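Local coordinates for protein cystalysin (Treponema denticola, PDB 1C7N) that belongs to the class I and II aminotransferase family of fold-type I enzymes and binds pyridoxal-5'-phosphate, at residues N31-F43 with R369-S382. Numbering follows the deposited sequence.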
ATOM      1  N   ASN A  31      -0.701 -29.522 -16.215  1.00 23.61           N
ATOM      2  CA  ASN A  31       0.456 -28.922 -15.547  1.00 24.58           C
ATOM      3  C   ASN A  31       1.332 -28.101 -16.500  1.00 22.96           C
ATOM      4  O   ASN A  31       2.118 -27.261 -16.064  1.00 23.66           O
ATOM      5  CB  ASN A  31       1.311 -30.008 -14.886  1.00 26.93           C
ATOM      6  CG  ASN A  31       0.523 -30.861 -13.906  1.00 29.83           C
ATOM      7  OD1 ASN A  31      -0.406 -31.575 -14.291  1.00 31.74           O
ATOM      8  ND2 ASN A  31       0.892 -30.792 -12.631  1.00 30.66           N
ATOM      9  N   GLU A  32       1.192 -28.346 -17.796  1.00 20.92           N
ATOM     10  CA  GLU A  32       1.981 -27.639 -18.799  1.00 19.37           C
ATOM     11  C   GLU A  32       1.357 -26.304 -19.208  1.00 18.17           C
ATOM     12  O   GLU A  32       1.986 -25.498 -19.901  1.00 17.30           O
ATOM     13  CB  GLU A  32       2.145 -28.514 -20.046  1.00 21.03           C
ATOM     14  CG  GLU A  32       0.947 -28.478 -21.011  1.00 21.52           C
ATOM     15  CD  GLU A  32      -0.255 -29.288 -20.540  1.00 23.20           C
ATOM     16  OE1 GLU A  32      -0.339 -29.619 -19.339  1.00 22.57           O
ATOM     17  OE2 GLU A  32      -1.130 -29.584 -21.386  1.00 23.54           O
ATOM     18  N   VAL A  33       0.123 -26.072 -18.774  1.00 16.59           N
ATOM     19  CA  VAL A  33      -0.597 -24.850 -19.117  1.00 15.25           C
ATOM     20  C   VAL A  33      -0.133 -23.597 -18.383  1.00 14.61           C
ATOM     21  O   VAL A  33       0.159 -23.631 -17.188  1.00 14.31           O
ATOM     22  CB  VAL A  33      -2.115 -25.032 -18.880  1.00 15.61           C
ATOM     23  CG1 VAL A  33      -2.865 -23.735 -19.209  1.00 14.95           C
ATOM     24  CG2 VAL A  33      -2.631 -26.175 -19.741  1.00 15.00           C
ATOM     25  N   VAL A  34      -0.067 -22.491 -19.119  1.00 13.90           N
ATOM     26  CA  VAL A  34       0.322 -21.189 -18.578  1.00 11.78           C
ATOM     27  C   VAL A  34      -0.795 -20.205 -18.934  1.00 11.35           C
ATOM     28  O   VAL A  34      -1.170 -20.080 -20.104  1.00 12.25           O
ATOM     29  CB  VAL A  34       1.635 -20.663 -19.211  1.00 11.52           C
ATOM     30  CG1 VAL A  34       1.868 -19.222 -18.792  1.00  8.64           C
ATOM     31  CG2 VAL A  34       2.815 -21.533 -18.798  1.00 10.45           C
ATOM     32  N   PRO A  35      -1.338 -19.490 -17.935  1.00 10.00           N
ATOM     33  CA  PRO A  35      -2.413 -18.528 -18.198  1.00  9.05           C
ATOM     34  C   PRO A  35      -1.906 -17.298 -18.960  1.00  9.86           C
ATOM     35  O   PRO A  35      -0.786 -16.836 -18.731  1.00  7.83           O
ATOM     36  CB  PRO A  35      -2.918 -18.198 -16.796  1.00 10.41           C
ATOM     37  CG  PRO A  35      -1.662 -18.277 -15.965  1.00 10.79           C
ATOM     38  CD  PRO A  35      -0.984 -19.521 -16.501  1.00 11.01           C
ATOM     39  N   LEU A  36      -2.723 -16.780 -19.878  1.00  8.96           N
ATOM     40  CA  LEU A  36      -2.348 -15.605 -20.671  1.00  9.70           C
ATOM     41  C   LEU A  36      -3.418 -14.540 -20.455  1.00  9.93           C
ATOM     42  O   LEU A  36      -3.841 -13.853 -21.390  1.00 11.16           O
ATOM     43  CB  LEU A  36      -2.264 -15.978 -22.159  1.00  9.53           C
ATOM     44  CG  LEU A  36      -1.370 -17.175 -22.518  1.00 11.56           C
ATOM     45  CD1 LEU A  36      -1.511 -17.509 -24.007  1.00 11.83           C
ATOM     46  CD2 LEU A  36       0.087 -16.860 -22.168  1.00 11.44           C
ATOM     47  N   SER A  37      -3.830 -14.403 -19.199  1.00  9.23           N
ATOM     48  CA  SER A  37      -4.886 -13.480 -18.804  1.00 10.94           C
ATOM     49  C   SER A  37      -4.435 -12.169 -18.145  1.00 10.17           C
ATOM     50  O   SER A  37      -4.130 -11.191 -18.824  1.00 10.70           O
ATOM     51  CB  SER A  37      -5.835 -14.215 -17.856  1.00 10.75           C
ATOM     52  OG  SER A  37      -5.089 -14.768 -16.775  1.00 11.89           O
ATOM     53  N   VAL A  38      -4.426 -12.170 -16.812  1.00 10.18           N
ATOM     54  CA  VAL A  38      -4.044 -11.007 -16.005  1.00  9.92           C
ATOM     55  C   VAL A  38      -2.736 -10.381 -16.470  1.00  9.60           C
ATOM     56  O   VAL A  38      -1.772 -11.077 -16.776  1.00  9.36           O
ATOM     57  CB  VAL A  38      -3.925 -11.394 -14.516  1.00  8.93           C
ATOM     58  CG1 VAL A  38      -3.398 -10.224 -13.707  1.00 10.70           C
ATOM     59  CG2 VAL A  38      -5.291 -11.825 -13.994  1.00  9.89           C
ATOM     60  N   ALA A  39      -2.713  -9.052 -16.489  1.00  9.79           N
ATOM     61  CA  ALA A  39      -1.555  -8.309 -16.951  1.00 10.55           C
ATOM     62  C   ALA A  39      -0.312  -8.178 -16.067  1.00 11.63           C
ATOM     63  O   ALA A  39      -0.026  -7.101 -15.539  1.00 10.39           O
ATOM     64  CB  ALA A  39      -1.998  -6.924 -17.412  1.00 12.22           C
ATOM     65  N   ASP A  40       0.396  -9.289 -15.884  1.00 11.57           N
ATOM     66  CA  ASP A  40       1.685  -9.296 -15.197  1.00 12.22           C
ATOM     67  C   ASP A  40       2.462 -10.309 -16.034  1.00 12.05           C
ATOM     68  O   ASP A  40       1.854 -11.185 -16.654  1.00 12.55           O
ATOM     69  CB  ASP A  40       1.599  -9.612 -13.679  1.00 11.37           C
ATOM     70  CG  ASP A  40       1.226 -11.049 -13.347  1.00 13.74           C
ATOM     71  OD1 ASP A  40       1.055 -11.302 -12.133  1.00 13.91           O
ATOM     72  OD2 ASP A  40       1.113 -11.912 -14.236  1.00 13.89           O
ATOM     73  N   MET A  41       3.782 -10.162 -16.102  1.00 10.71           N
ATOM     74  CA  MET A  41       4.604 -11.015 -16.967  1.00 11.22           C
ATOM     75  C   MET A  41       5.031 -12.406 -16.519  1.00 11.32           C
ATOM     76  O   MET A  41       5.238 -12.668 -15.342  1.00 11.42           O
ATOM     77  CB  MET A  41       5.865 -10.256 -17.380  1.00 10.71           C
ATOM     78  CG  MET A  41       5.606  -8.915 -18.029  1.00 10.15           C
ATOM     79  SD  MET A  41       7.147  -8.139 -18.566  1.00 11.49           S
ATOM     80  CE  MET A  41       6.576  -6.452 -18.847  1.00 10.86           C
ATOM     81  N   GLU A  42       5.185 -13.287 -17.502  1.00 11.00           N
ATOM     82  CA  GLU A  42       5.628 -14.651 -17.259  1.00 11.05           C
ATOM     83  C   GLU A  42       7.135 -14.714 -17.519  1.00 10.74           C
ATOM     84  O   GLU A  42       7.655 -15.677 -18.088  1.00 12.19           O
ATOM     85  CB  GLU A  42       4.875 -15.620 -18.171  1.00 10.66           C
ATOM     86  CG  GLU A  42       3.425 -15.865 -17.738  1.00  9.85           C
ATOM     87  CD  GLU A  42       3.313 -16.307 -16.279  1.00 11.22           C
ATOM     88  OE1 GLU A  42       4.018 -17.258 -15.886  1.00 10.76           O
ATOM     89  OE2 GLU A  42       2.514 -15.712 -15.526  1.00 11.87           O
ATOM     90  N   PHE A  43       7.817 -13.655 -17.095  1.00 10.65           N
ATOM     91  CA  PHE A  43       9.262 -13.522 -17.231  1.00 10.86           C
ATOM     92  C   PHE A  43       9.813 -13.215 -15.846  1.00 10.97           C
ATOM     93  O   PHE A  43       9.128 -12.601 -15.025  1.00 11.56           O
ATOM     94  CB  PHE A  43       9.622 -12.329 -18.126  1.00 11.02           C
ATOM     95  CG  PHE A  43       9.183 -12.462 -19.558  1.00 11.07           C
ATOM     96  CD1 PHE A  43       8.603 -11.379 -20.216  1.00 11.32           C
ATOM     97  CD2 PHE A  43       9.405 -13.635 -20.271  1.00 11.38           C
ATOM     98  CE1 PHE A  43       8.255 -11.462 -21.569  1.00 10.80           C
ATOM     99  CE2 PHE A  43       9.064 -13.727 -21.619  1.00 11.88           C
ATOM    100  CZ  PHE A  43       8.490 -12.638 -22.269  1.00 10.86           C
ATOM    101  N   ARG A 369      -8.551 -11.021 -25.083  1.00 10.30           N
ATOM    102  CA  ARG A 369      -7.309 -10.288 -24.848  1.00  9.73           C
ATOM    103  C   ARG A 369      -6.246 -11.290 -24.417  1.00 10.52           C
ATOM    104  O   ARG A 369      -6.410 -11.975 -23.408  1.00 11.25           O
ATOM    105  CB  ARG A 369      -7.496  -9.242 -23.744  1.00 10.69           C
ATOM    106  CG  ARG A 369      -6.349  -8.236 -23.641  1.00  9.70           C
ATOM    107  CD  ARG A 369      -6.413  -7.429 -22.350  1.00  8.60           C
ATOM    108  NE  ARG A 369      -5.892  -8.186 -21.218  1.00  9.76           N
ATOM    109  CZ  ARG A 369      -5.726  -7.689 -19.992  1.00  8.85           C
ATOM    110  NH1 ARG A 369      -6.045  -6.425 -19.725  1.00  7.29           N
ATOM    111  NH2 ARG A 369      -5.229  -8.458 -19.035  1.00  9.71           N
ATOM    112  N   ILE A 370      -5.156 -11.371 -25.178  1.00 10.63           N
ATOM    113  CA  ILE A 370      -4.080 -12.303 -24.866  1.00  9.26           C
ATOM    114  C   ILE A 370      -2.858 -11.579 -24.306  1.00  9.00           C
ATOM    115  O   ILE A 370      -2.436 -10.551 -24.841  1.00  8.56           O
ATOM    116  CB  ILE A 370      -3.673 -13.117 -26.127  1.00  9.42           C
ATOM    117  CG1 ILE A 370      -2.740 -14.264 -25.723  1.00  7.86           C
ATOM    118  CG2 ILE A 370      -3.007 -12.208 -27.160  1.00  9.52           C
ATOM    119  CD1 ILE A 370      -2.246 -15.094 -26.885  1.00 10.76           C
ATOM    120  N   ASN A 371      -2.305 -12.103 -23.214  1.00  9.59           N
ATOM    121  CA  ASN A 371      -1.121 -11.512 -22.588  1.00  9.03           C
ATOM    122  C   ASN A 371       0.122 -12.033 -23.326  1.00  9.03           C
ATOM    123  O   ASN A 371       0.499 -13.198 -23.177  1.00  8.48           O
ATOM    124  CB  ASN A 371      -1.059 -11.915 -21.108  1.00  9.66           C
ATOM    125  CG  ASN A 371       0.130 -11.320 -20.392  1.00 10.69           C
ATOM    126  OD1 ASN A 371       1.164 -11.062 -21.004  1.00 11.40           O
ATOM    127  ND2 ASN A 371      -0.006 -11.110 -19.085  1.00 10.58           N
ATOM    128  N   LEU A 372       0.749 -11.168 -24.122  1.00  9.48           N
ATOM    129  CA  LEU A 372       1.928 -11.539 -24.907  1.00  9.31           C
ATOM    130  C   LEU A 372       3.235 -11.601 -24.122  1.00  9.85           C
ATOM    131  O   LEU A 372       4.259 -12.013 -24.667  1.00 10.75           O
ATOM    132  CB  LEU A 372       2.114 -10.562 -26.073  1.00  8.52           C
ATOM    133  CG  LEU A 372       0.963 -10.452 -27.083  1.00  8.74           C
ATOM    134  CD1 LEU A 372       1.343  -9.438 -28.144  1.00  9.75           C
ATOM    135  CD2 LEU A 372       0.671 -11.805 -27.712  1.00  8.69           C
ATOM    136  N   ALA A 373       3.207 -11.193 -22.857  1.00  9.93           N
ATOM    137  CA  ALA A 373       4.421 -11.197 -22.039  1.00 11.06           C
ATOM    138  C   ALA A 373       4.794 -12.579 -21.509  1.00 11.37           C
ATOM    139  O   ALA A 373       4.726 -12.839 -20.306  1.00 12.02           O
ATOM    140  CB  ALA A 373       4.270 -10.223 -20.885  1.00  9.95           C
ATOM    141  N   ALA A 374       5.206 -13.455 -22.418  1.00 12.04           N
ATOM    142  CA  ALA A 374       5.610 -14.809 -22.077  1.00 12.30           C
ATOM    143  C   ALA A 374       6.606 -15.271 -23.133  1.00 12.17           C
ATOM    144  O   ALA A 374       6.755 -14.625 -24.175  1.00 13.56           O
ATOM    145  CB  ALA A 374       4.391 -15.731 -22.062  1.00 10.37           C
ATOM    146  N   PRO A 375       7.324 -16.378 -22.875  1.00 12.40           N
ATOM    147  CA  PRO A 375       8.283 -16.850 -23.875  1.00 11.89           C
ATOM    148  C   PRO A 375       7.540 -17.236 -25.151  1.00 11.95           C
ATOM    149  O   PRO A 375       6.420 -17.753 -25.094  1.00 10.42           O
ATOM    150  CB  PRO A 375       8.924 -18.056 -23.196  1.00 12.30           C
ATOM    151  CG  PRO A 375       8.885 -17.676 -21.739  1.00 13.05           C
ATOM    152  CD  PRO A 375       7.479 -17.119 -21.608  1.00 13.12           C
ATOM    153  N   SER A 376       8.162 -16.975 -26.298  1.00 11.94           N
ATOM    154  CA  SER A 376       7.552 -17.298 -27.580  1.00 11.98           C
ATOM    155  C   SER A 376       7.122 -18.771 -27.628  1.00 13.57           C
ATOM    156  O   SER A 376       6.034 -19.100 -28.112  1.00 13.22           O
ATOM    157  CB  SER A 376       8.542 -16.983 -28.707  1.00 10.37           C
ATOM    158  OG  SER A 376       8.861 -15.598 -28.722  1.00  9.40           O
ATOM    159  N   SER A 377       7.969 -19.657 -27.111  1.00 14.00           N
ATOM    160  CA  SER A 377       7.654 -21.084 -27.101  1.00 14.73           C
ATOM    161  C   SER A 377       6.366 -21.339 -26.334  1.00 15.72           C
ATOM    162  O   SER A 377       5.585 -22.227 -26.692  1.00 16.37           O
ATOM    163  CB  SER A 377       8.788 -21.876 -26.452  1.00 16.05           C
ATOM    164  OG  SER A 377       8.960 -21.496 -25.099  1.00 17.82           O
ATOM    165  N   VAL A 378       6.144 -20.564 -25.275  1.00 14.53           N
ATOM    166  CA  VAL A 378       4.944 -20.718 -24.458  1.00 13.91           C
ATOM    167  C   VAL A 378       3.721 -20.275 -25.239  1.00 13.25           C
ATOM    168  O   VAL A 378       2.670 -20.911 -25.165  1.00 13.90           O
ATOM    169  CB  VAL A 378       5.042 -19.908 -23.144  1.00 12.45           C
ATOM    170  CG1 VAL A 378       3.697 -19.897 -22.439  1.00 13.52           C
ATOM    171  CG2 VAL A 378       6.096 -20.523 -22.234  1.00 10.89           C
ATOM    172  N   ILE A 379       3.860 -19.185 -25.990  1.00 13.55           N
ATOM    173  CA  ILE A 379       2.760 -18.680 -26.806  1.00 13.89           C
ATOM    174  C   ILE A 379       2.410 -19.736 -27.864  1.00 15.64           C
ATOM    175  O   ILE A 379       1.236 -19.981 -28.152  1.00 16.21           O
ATOM    176  CB  ILE A 379       3.142 -17.352 -27.517  1.00 13.83           C
ATOM    177  CG1 ILE A 379       3.471 -16.267 -26.483  1.00 11.15           C
ATOM    178  CG2 ILE A 379       1.992 -16.883 -28.409  1.00 11.65           C
ATOM    179  CD1 ILE A 379       2.318 -15.890 -25.576  1.00 13.23           C
ATOM    180  N   GLN A 380       3.438 -20.362 -28.432  1.00 16.35           N
ATOM    181  CA  GLN A 380       3.262 -21.392 -29.459  1.00 18.11           C
ATOM    182  C   GLN A 380       2.553 -22.626 -28.906  1.00 18.04           C
ATOM    183  O   GLN A 380       1.684 -23.202 -29.565  1.00 18.14           O
ATOM    184  CB  GLN A 380       4.623 -21.789 -30.036  1.00 19.74           C
ATOM    185  CG  GLN A 380       5.310 -20.674 -30.802  1.00 22.53           C
ATOM    186  CD  GLN A 380       4.840 -20.584 -32.241  1.00 24.65           C
ATOM    187  OE1 GLN A 380       3.646 -20.712 -32.528  1.00 26.58           O
ATOM    188  NE2 GLN A 380       5.776 -20.357 -33.154  1.00 25.39           N
ATOM    189  N   GLU A 381       2.932 -23.037 -27.698  1.00 18.10           N
ATOM    190  CA  GLU A 381       2.307 -24.195 -27.055  1.00 17.80           C
ATOM    191  C   GLU A 381       0.815 -23.942 -26.900  1.00 17.97           C
ATOM    192  O   GLU A 381      -0.012 -24.812 -27.184  1.00 18.39           O
ATOM    193  CB  GLU A 381       2.901 -24.420 -25.660  1.00 19.54           C
ATOM    194  CG  GLU A 381       4.256 -25.091 -25.629  1.00 19.98           C
ATOM    195  CD  GLU A 381       4.877 -25.051 -24.240  1.00 21.79           C
ATOM    196  OE1 GLU A 381       4.128 -25.194 -23.250  1.00 21.76           O
ATOM    197  OE2 GLU A 381       6.113 -24.885 -24.139  1.00 22.64           O
ATOM    198  N   SER A 382       0.486 -22.739 -26.441  1.00 16.02           N
ATOM    199  CA  SER A 382      -0.895 -22.346 -26.213  1.00 14.39           C
ATOM    200  C   SER A 382      -1.707 -22.313 -27.504  1.00 14.71           C
ATOM    201  O   SER A 382      -2.831 -22.807 -27.546  1.00 13.58           O
ATOM    202  CB  SER A 382      -0.938 -20.972 -25.542  1.00 15.01           C
ATOM    203  OG  SER A 382      -0.183 -20.968 -24.340  1.00 15.99           O
TER
HETATM  204  O   HOH W   1       1.359 -24.980 -22.470  1.00 19.66           O
HETATM  205  O   HOH W   2      -0.128 -22.440 -22.029  1.00 23.65           O
HETATM  206  O   HOH W   3      -4.875 -10.780 -21.599  1.00  7.08           O
HETATM  207  O   HOH W   4      -5.126  -6.872 -16.283  1.00 17.19           O
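The Phe43 ring carries the carbonyl oxygen of Ala373 over one face, set toward the rim, while Met41 SD lies in plane at its edge. Phe43 CZ lies 3.3 Å from Ala374 O, and its CE2 meets Pro375 CD. The Arg369 guanidinium uses its edge: Arg369 NH2, also salt-bridged to Asp355, donates in plane to Ser37 O (3.0 Å), and two waters lie in the same plane, one accepting from NE within reach of Ser37 O, the other accepting from NH2 and Ala39 N. The Asn371 amide has CG anti to the backbone N (chi1 -179°), which carries Asn371 ND2 across to the 31-43 loop, where it donates to Val38 O at 2.9 Å and Asp40 O at 3.1 Å. Val38 O also receives Asp40 N, from the opposite face of its plane. Asn371 OD1 turns back to accept from Ala373 N, closing an Asx turn that fixes the amide's rotation. Two backbone bonds, Asn371 N to Leu36 O and the straighter Glu42 N to Ala373 O (168°), fasten the two segments together. Leu36 packs CD1 on Ile370 CD1 (3.8 Å) and CD2 toward Ile379; Val34 crosses Val378 at about a right angle. Water bridges Glu32 O to Glu381 OE1, which also pairs with Lys8. The loop thus runs beside the end of strand 367-371 and the start of helix 376-393, with Ala39 near pyridoxal-5'-phosphate and Asp40, salt-bridged to Arg11, also accepting from Tyr64 N of the second subunit. Helix 17-25 packs against Pro35, helix 289-313 against Met41 and Ile379, and strand 327-331 flanks Arg369 and Ile370.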